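Local atomic coordinates of beta-glucosidase (Pseudoalteromonas sp., PDB entry 3F95), a protein that probably acts as a beta-glucosidase that hydrolyses beta-glucans, the chain here being its extra C-terminal beta-sandwich domain. Residues R59-Y73 with T151-I165. Numbering follows the deposited sequence. Where two conformers were deposited one is given.
Sequences RGFNWRAQAALSLSY and TDALRITSQNLSLAI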
# COMPACT_ATOMS: atom_id res chain seq x y z
N ARG A 59 4.42 -5.74 -7.05
CA ARG A 59 5.13 -4.56 -7.51
C ARG A 59 6.15 -4.20 -6.46
O ARG A 59 5.83 -4.14 -5.26
CB ARG A 59 4.15 -3.41 -7.74
CG ARG A 59 3.14 -3.66 -8.87
CD ARG A 59 3.77 -3.50 -10.26
NE ARG A 59 2.76 -3.76 -11.30
CZ ARG A 59 2.39 -4.98 -11.70
NH1 ARG A 59 2.93 -6.07 -11.14
NH2 ARG A 59 1.46 -5.10 -12.65
N GLY A 60 7.39 -3.97 -6.90
CA GLY A 60 8.46 -3.55 -6.02
C GLY A 60 8.59 -2.05 -6.14
O GLY A 60 8.48 -1.51 -7.25
N PHE A 61 8.81 -1.39 -5.01
CA PHE A 61 8.97 0.06 -4.96
C PHE A 61 10.26 0.42 -4.23
O PHE A 61 10.52 -0.09 -3.13
CB PHE A 61 7.75 0.67 -4.26
CG PHE A 61 6.44 0.38 -4.97
CD1 PHE A 61 6.01 1.18 -6.03
CD2 PHE A 61 5.61 -0.67 -4.56
CE1 PHE A 61 4.80 0.94 -6.68
CE2 PHE A 61 4.39 -0.93 -5.19
CZ PHE A 61 3.99 -0.13 -6.28
N ASN A 62 11.06 1.32 -4.82
CA ASN A 62 12.32 1.75 -4.22
C ASN A 62 12.27 3.26 -4.04
O ASN A 62 12.04 3.97 -5.03
CB ASN A 62 13.50 1.41 -5.13
CG ASN A 62 13.73 -0.09 -5.28
OD1 ASN A 62 13.60 -0.85 -4.33
ND2 ASN A 62 14.09 -0.51 -6.49
N TRP A 63 12.39 3.74 -2.80
CA TRP A 63 12.48 5.17 -2.48
C TRP A 63 13.96 5.53 -2.33
O TRP A 63 14.69 4.89 -1.53
CB TRP A 63 11.85 5.46 -1.13
CG TRP A 63 10.36 5.55 -1.06
CD1 TRP A 63 9.63 6.69 -0.94
CD2 TRP A 63 9.42 4.46 -1.10
NE1 TRP A 63 8.30 6.39 -0.89
CE2 TRP A 63 8.14 5.03 -0.98
CE3 TRP A 63 9.54 3.06 -1.19
CZ2 TRP A 63 6.96 4.25 -0.94
CZ3 TRP A 63 8.36 2.27 -1.19
CH2 TRP A 63 7.10 2.87 -1.06
N ARG A 64 14.39 6.55 -3.06
CA ARG A 64 15.72 7.13 -2.87
C ARG A 64 15.67 8.57 -2.38
O ARG A 64 16.71 9.12 -1.99
CB ARG A 64 16.54 7.02 -4.16
CG ARG A 64 16.83 5.58 -4.52
CD ARG A 64 17.56 5.53 -5.82
NE ARG A 64 18.90 6.06 -5.64
CZ ARG A 64 19.51 6.85 -6.52
NH1 ARG A 64 18.89 7.19 -7.65
NH2 ARG A 64 20.74 7.29 -6.26
N ALA A 65 14.48 9.17 -2.40
CA ALA A 65 14.25 10.47 -1.78
C ALA A 65 12.79 10.57 -1.38
O ALA A 65 12.00 9.71 -1.76
CB ALA A 65 14.64 11.64 -2.71
N GLN A 66 12.46 11.63 -0.64
CA GLN A 66 11.11 11.92 -0.20
C GLN A 66 10.04 11.70 -1.27
O GLN A 66 10.07 12.34 -2.32
CB GLN A 66 11.03 13.36 0.29
CG GLN A 66 9.66 13.72 0.80
CD GLN A 66 9.30 13.01 2.12
OE1 GLN A 66 10.17 12.66 2.91
NE2 GLN A 66 8.01 12.82 2.34
N ALA A 67 9.09 10.80 -1.01
CA ALA A 67 8.04 10.48 -1.99
C ALA A 67 6.96 9.67 -1.34
O ALA A 67 7.21 9.05 -0.29
CB ALA A 67 8.62 9.70 -3.16
N ALA A 68 5.76 9.76 -1.92
CA ALA A 68 4.60 8.97 -1.47
C ALA A 68 4.15 8.06 -2.61
O ALA A 68 3.95 8.50 -3.75
CB ALA A 68 3.46 9.86 -1.05
N LEU A 69 3.98 6.79 -2.28
CA LEU A 69 3.34 5.84 -3.17
C LEU A 69 1.91 5.67 -2.68
O LEU A 69 1.71 5.46 -1.47
CB LEU A 69 4.01 4.48 -3.07
CG LEU A 69 3.25 3.39 -3.83
CD1 LEU A 69 3.41 3.57 -5.38
CD2 LEU A 69 3.63 2.02 -3.32
N SER A 70 0.94 5.77 -3.58
CA SER A 70 -0.44 5.42 -3.23
C SER A 70 -1.01 4.38 -4.18
O SER A 70 -0.63 4.31 -5.37
CB SER A 70 -1.32 6.68 -3.27
OG SER A 70 -0.86 7.65 -2.32
N LEU A 71 -1.92 3.57 -3.65
CA LEU A 71 -2.84 2.82 -4.47
C LEU A 71 -4.15 3.59 -4.33
O LEU A 71 -4.72 3.68 -3.22
CB LEU A 71 -2.97 1.38 -3.96
CG LEU A 71 -4.00 0.50 -4.65
CD1 LEU A 71 -3.70 0.33 -6.13
CD2 LEU A 71 -4.06 -0.87 -3.92
N SER A 72 -4.63 4.16 -5.43
CA SER A 72 -5.64 5.21 -5.33
C SER A 72 -6.82 4.99 -6.26
O SER A 72 -6.70 4.31 -7.28
CB SER A 72 -4.99 6.59 -5.55
OG SER A 72 -4.69 6.79 -6.92
N TYR A 73 -7.98 5.53 -5.86
CA TYR A 73 -9.19 5.46 -6.65
C TYR A 73 -9.16 6.59 -7.69
O TYR A 73 -8.74 7.71 -7.39
CB TYR A 73 -10.42 5.62 -5.74
CG TYR A 73 -10.63 4.49 -4.75
CD1 TYR A 73 -11.40 3.38 -5.10
CD2 TYR A 73 -10.09 4.54 -3.47
CE1 TYR A 73 -11.61 2.34 -4.19
CE2 TYR A 73 -10.31 3.51 -2.56
CZ TYR A 73 -11.06 2.41 -2.94
OH TYR A 73 -11.27 1.37 -2.03
N THR A 151 -9.84 8.54 -1.39
CA THR A 151 -8.96 8.74 -2.55
C THR A 151 -7.79 7.75 -2.59
O THR A 151 -7.53 7.15 -3.62
CB THR A 151 -8.47 10.19 -2.62
OG1 THR A 151 -9.57 11.03 -3.00
CG2 THR A 151 -7.37 10.33 -3.67
N ASP A 152 -7.08 7.60 -1.48
CA ASP A 152 -5.94 6.67 -1.42
C ASP A 152 -6.33 5.46 -0.54
O ASP A 152 -6.49 5.61 0.68
CB ASP A 152 -4.71 7.39 -0.82
CG ASP A 152 -4.08 8.42 -1.77
OD1 ASP A 152 -4.43 8.51 -2.99
OD2 ASP A 152 -3.19 9.15 -1.26
N ALA A 153 -6.49 4.28 -1.16
CA ALA A 153 -6.70 3.03 -0.39
C ALA A 153 -5.50 2.76 0.56
O ALA A 153 -5.68 2.36 1.73
CB ALA A 153 -6.95 1.86 -1.32
N LEU A 154 -4.29 2.99 0.05
CA LEU A 154 -3.09 3.03 0.87
C LEU A 154 -2.11 4.10 0.38
O LEU A 154 -2.07 4.44 -0.80
CB LEU A 154 -2.39 1.66 0.91
CG LEU A 154 -1.63 1.11 -0.28
CD1 LEU A 154 -0.17 1.60 -0.33
CD2 LEU A 154 -1.66 -0.44 -0.26
N ARG A 155 -1.31 4.61 1.30
CA ARG A 155 -0.29 5.59 0.95
C ARG A 155 0.93 5.27 1.80
O ARG A 155 0.81 5.10 3.02
CB ARG A 155 -0.82 7.00 1.23
CG ARG A 155 0.19 8.11 0.93
CD ARG A 155 -0.30 9.46 1.47
NE ARG A 155 -1.64 9.77 1.03
CZ ARG A 155 -2.57 10.38 1.76
NH1 ARG A 155 -2.31 10.78 3.01
NH2 ARG A 155 -3.75 10.59 1.23
N ILE A 156 2.08 5.11 1.16
CA ILE A 156 3.33 4.88 1.89
C ILE A 156 4.27 6.05 1.57
O ILE A 156 4.54 6.33 0.41
CB ILE A 156 3.98 3.54 1.51
CG1 ILE A 156 3.01 2.38 1.88
CG2 ILE A 156 5.35 3.38 2.21
CD1 ILE A 156 3.41 1.06 1.25
N THR A 157 4.74 6.71 2.62
CA THR A 157 5.63 7.86 2.49
C THR A 157 6.95 7.57 3.21
O THR A 157 6.97 7.10 4.37
CB THR A 157 4.95 9.11 3.06
OG1 THR A 157 3.68 9.30 2.42
CG2 THR A 157 5.82 10.35 2.80
N SER A 158 8.06 7.88 2.53
CA SER A 158 9.41 7.67 3.08
C SER A 158 10.43 8.44 2.24
O SER A 158 10.08 9.03 1.20
CB SER A 158 9.74 6.16 3.14
OG SER A 158 10.95 5.90 3.88
N GLN A 159 11.69 8.45 2.67
CA GLN A 159 12.79 9.03 1.88
C GLN A 159 13.72 7.94 1.38
O GLN A 159 14.45 8.12 0.41
CB GLN A 159 13.61 10.02 2.72
CG GLN A 159 12.83 11.17 3.27
CD GLN A 159 13.66 12.06 4.16
OE1 GLN A 159 13.68 11.88 5.38
NE2 GLN A 159 14.36 13.01 3.56
N ASN A 160 13.73 6.80 2.06
CA ASN A 160 14.66 5.75 1.69
C ASN A 160 14.14 4.42 2.22
O ASN A 160 14.04 4.23 3.43
CB ASN A 160 16.04 6.05 2.28
CG ASN A 160 17.10 5.22 1.65
OD1 ASN A 160 17.17 4.01 1.88
ND2 ASN A 160 17.94 5.85 0.84
N LEU A 161 13.82 3.51 1.30
CA LEU A 161 12.98 2.34 1.64
C LEU A 161 12.91 1.46 0.41
O LEU A 161 12.90 1.96 -0.71
CB LEU A 161 11.55 2.80 1.96
CG LEU A 161 10.42 1.76 2.15
CD1 LEU A 161 10.73 0.84 3.36
CD2 LEU A 161 9.13 2.50 2.38
N SER A 162 12.88 0.14 0.63
CA SER A 162 12.61 -0.79 -0.45
C SER A 162 11.65 -1.88 0.02
O SER A 162 11.92 -2.59 1.01
CB SER A 162 13.92 -1.39 -0.98
OG SER A 162 13.66 -2.27 -2.05
N LEU A 163 10.56 -2.05 -0.72
CA LEU A 163 9.56 -3.05 -0.37
C LEU A 163 8.81 -3.46 -1.61
O LEU A 163 8.98 -2.88 -2.66
CB LEU A 163 8.60 -2.51 0.70
CG LEU A 163 7.81 -1.21 0.42
CD1 LEU A 163 6.71 -1.35 -0.63
CD2 LEU A 163 7.26 -0.63 1.72
N ALA A 164 7.98 -4.49 -1.45
CA ALA A 164 7.13 -4.94 -2.54
C ALA A 164 5.77 -5.25 -1.96
O ALA A 164 5.66 -5.56 -0.78
CB ALA A 164 7.71 -6.14 -3.19
N ILE A 165 4.74 -5.13 -2.79
CA ILE A 165 3.35 -5.28 -2.37
C ILE A 165 2.66 -6.22 -3.37
O ILE A 165 2.97 -6.19 -4.55
CB ILE A 165 2.65 -3.89 -2.37
CG1 ILE A 165 3.21 -3.02 -1.23
CG2 ILE A 165 1.13 -4.03 -2.20
CD1 ILE A 165 2.98 -1.53 -1.47
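Trp-63 lies between the two sheets of this C-terminal beta-sandwich, packed on Leu-161, Ser-158 and Ile-156. Leu-161 CD2 sits over one face of the indole, 3.7 Å from the centroid of the Trp-63 six-membered ring, and Ser-158 CB covers the five-membered ring in a second CH-pi contact. Ile-156 sends CG2 to within 3.6 Å of Trp-63 CZ2, the two side chains crossing at about a right angle. With CG anti to the carbonyl carbon (chi1 -79°), the indole turns into the space between the sheets, and an alanine here would probably open a gap beside Leu-161 and Ile-156. Next to it, Leu-69 CD2 lies over the centre of the Phe-61 ring, 3.4 Å above its plane, and also meets Ile-165 CD1 tip to tip. Antiparallel ladders position these groups: 59-63 pairs with 161-165 in one sheet, 67-71 with 154-158 in the other. A classic beta bulge sets Ala-153 and Leu-154 opposite Leu-71, whose O takes weak bonds from their two nitrogens. Flanking it, Arg-155 grips Asp-152 OD2 side-on through NE and NH2 in a salt bridge. Where the chain changes sheets, Trp-63 NE1 donates to Ala-67 O over 2.9 Å, from above the carbonyl plane, while Ser-158 N reaches the same oxygen nearly along the C=O axis.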